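Local coordinates for protein glycosaminoglycan xylosylkinase (Hydra vulgaris, PDB 5XOM) that probably phosphorylates a xylose residue of proteoglycan linker glycans, as a Fam20-family secretory-pathway kinase with a protein-kinase-like fold, at residues Pro314-Cys319 and Gln372-Lys377. Sequence-based numbering, arbitrary orientation.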
loop_
_atom_site.group_PDB
_atom_site.type_symbol
_atom_site.label_atom_id
_atom_site.label_comp_id
_atom_site.label_asym_id
_atom_site.label_seq_id
_atom_site.Cartn_x
_atom_site.Cartn_y
_atom_site.Cartn_z
ATOM N N PRO A 314 8.099 -24.967 -20.938
ATOM C CA PRO A 314 7.521 -23.827 -21.670
ATOM C C PRO A 314 8.545 -22.758 -22.002
ATOM O O PRO A 314 8.538 -22.238 -23.122
ATOM C CB PRO A 314 6.445 -23.305 -20.708
ATOM C CG PRO A 314 6.055 -24.498 -19.920
ATOM C CD PRO A 314 7.323 -25.269 -19.721
ATOM N N LEU A 315 9.453 -22.432 -21.074
ATOM C CA LEU A 315 10.464 -21.431 -21.390
ATOM C C LEU A 315 11.499 -21.974 -22.366
ATOM O O LEU A 315 11.869 -21.290 -23.326
ATOM C CB LEU A 315 11.147 -20.934 -20.112
ATOM C CG LEU A 315 12.328 -19.994 -20.354
ATOM C CD1 LEU A 315 11.835 -18.621 -20.780
ATOM C CD2 LEU A 315 13.181 -19.896 -19.099
ATOM N N VAL A 316 11.953 -23.210 -22.153
ATOM C CA VAL A 316 13.046 -23.755 -22.958
ATOM C C VAL A 316 12.600 -23.991 -24.398
ATOM O O VAL A 316 13.359 -23.746 -25.343
ATOM C CB VAL A 316 13.587 -25.045 -22.312
ATOM C CG1 VAL A 316 14.566 -25.743 -23.238
ATOM C CG2 VAL A 316 14.258 -24.724 -20.978
ATOM N N GLN A 317 11.369 -24.468 -24.590
ATOM C CA GLN A 317 10.912 -24.772 -25.941
ATOM C C GLN A 317 10.378 -23.536 -26.657
ATOM O O GLN A 317 10.551 -23.406 -27.873
ATOM C CB GLN A 317 9.864 -25.887 -25.903
ATOM C CG GLN A 317 10.452 -27.247 -25.513
ATOM C CD GLN A 317 9.428 -28.363 -25.510
ATOM O OE1 GLN A 317 8.223 -28.123 -25.451
ATOM N NE2 GLN A 317 9.899 -29.602 -25.594
ATOM N N CYS A 318 9.735 -22.615 -25.932
ATOM C CA CYS A 318 9.152 -21.437 -26.568
ATOM C C CYS A 318 10.147 -20.297 -26.751
ATOM O O CYS A 318 10.033 -19.537 -27.719
ATOM C CB CYS A 318 7.954 -20.926 -25.752
ATOM S SG CYS A 318 6.521 -22.049 -25.691
ATOM N N CYS A 319 11.127 -20.174 -25.854
ATOM C CA CYS A 319 12.080 -19.064 -25.865
ATOM C C CYS A 319 11.368 -17.726 -26.041
ATOM O O CYS A 319 11.671 -16.936 -26.937
ATOM C CB CYS A 319 13.160 -19.271 -26.925
ATOM S SG CYS A 319 14.442 -20.436 -26.384
ATOM N N GLN A 372 18.504 -18.480 -15.278
ATOM C CA GLN A 372 19.300 -17.526 -16.042
ATOM C C GLN A 372 20.016 -18.212 -17.201
ATOM O O GLN A 372 20.058 -17.680 -18.317
ATOM C CB GLN A 372 20.285 -16.824 -15.112
ATOM C CG GLN A 372 21.185 -15.798 -15.783
ATOM C CD GLN A 372 22.055 -15.058 -14.778
ATOM O OE1 GLN A 372 22.110 -13.825 -14.764
ATOM N NE2 GLN A 372 22.757 -15.813 -13.942
ATOM N N ASP A 373 20.574 -19.402 -16.958
ATOM C CA ASP A 373 21.240 -20.146 -18.023
ATOM C C ASP A 373 20.271 -20.476 -19.154
ATOM O O ASP A 373 20.608 -20.339 -20.337
ATOM C CB ASP A 373 21.867 -21.424 -17.463
ATOM C CG ASP A 373 23.009 -21.145 -16.500
ATOM O OD1 ASP A 373 23.487 -19.990 -16.452
ATOM O OD2 ASP A 373 23.427 -22.087 -15.790
ATOM N N ALA A 374 19.069 -20.944 -18.807
ATOM C CA ALA A 374 18.088 -21.292 -19.831
ATOM C C ALA A 374 17.692 -20.074 -20.654
ATOM O O ALA A 374 17.540 -20.164 -21.880
ATOM C CB ALA A 374 16.854 -21.928 -19.190
ATOM N N VAL A 375 17.533 -18.924 -19.998
ATOM C CA VAL A 375 17.180 -17.703 -20.710
ATOM C C VAL A 375 18.329 -17.262 -21.607
ATOM O O VAL A 375 18.124 -16.907 -22.774
ATOM C CB VAL A 375 16.776 -16.601 -19.710
ATOM C CG1 VAL A 375 16.718 -15.243 -20.401
ATOM C CG2 VAL A 375 15.446 -16.931 -19.053
ATOM N N GLU A 376 19.560 -17.304 -21.087
ATOM C CA GLU A 376 20.715 -16.923 -21.892
ATOM C C GLU A 376 20.885 -17.859 -23.086
ATOM O O GLU A 376 21.317 -17.432 -24.164
ATOM C CB GLU A 376 21.976 -16.886 -21.031
ATOM C CG GLU A 376 22.154 -15.545 -20.320
ATOM C CD GLU A 376 23.121 -15.606 -19.150
ATOM O OE1 GLU A 376 23.818 -16.633 -19.001
ATOM O OE2 GLU A 376 23.166 -14.633 -18.364
ATOM N N LYS A 377 20.568 -19.147 -22.912
ATOM C CA LYS A 377 20.581 -20.058 -24.052
ATOM C C LYS A 377 19.537 -19.667 -25.090
ATOM O O LYS A 377 19.778 -19.784 -26.299
ATOM C CB LYS A 377 20.340 -21.496 -23.596
ATOM C CG LYS A 377 20.312 -22.480 -24.753
ATOM C CD LYS A 377 20.159 -23.922 -24.296
ATOM C CE LYS A 377 20.496 -24.878 -25.430
ATOM N NZ LYS A 377 20.827 -26.242 -24.939
#
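With CG anti to the backbone N (chi1 174°), Leu-315 extends from helix 313-318 toward helix 358-382; chi2, at 74° for CD1, leaves CD2 anti to CA, and this extended branch reaches the facing helix. Val-375 has its CG2 branch anti to the carbonyl carbon and beside its own backbone N, and this methyl meets Leu-315. The two side chains cross at about a right angle, CD2 of Leu-315 lying 3.7 Å from CG2 of Val-375. The same CD2 also reaches the CB of Ala-374, at 4.2 Å. From the next position of the shorter helix, CG2 of Val-316 comes to 4.2 Å from that CB, so the alanine methyl is shared by two neighbouring residues. The alanine sits where the backbones come closest, the CA atoms of Val-316 and Ala-374 being 6.4 Å apart. The helical segments run nearly parallel, inclined by 14°, their axes approaching to 9.5 Å.

Leu-315 and Val-375 form the buried side of the patch, whereas Val-316 lies at its exposed margin. Leu-315 also packs on Ile-264 of helix 259-273 and so touches two helices of the Fam20 C-terminal region. Just past the shorter helix, Cys-319 turns with positive phi and forms a disulfide with Cys-378 of helix 358-382, while the preceding Cys-318 is bonded to Cys-245. No hydrogen bond or salt bridge joins the two segments; methyl packing alone supplies no directional bond to fix their register, so the nearby disulfide probably helps to hold the helices in position.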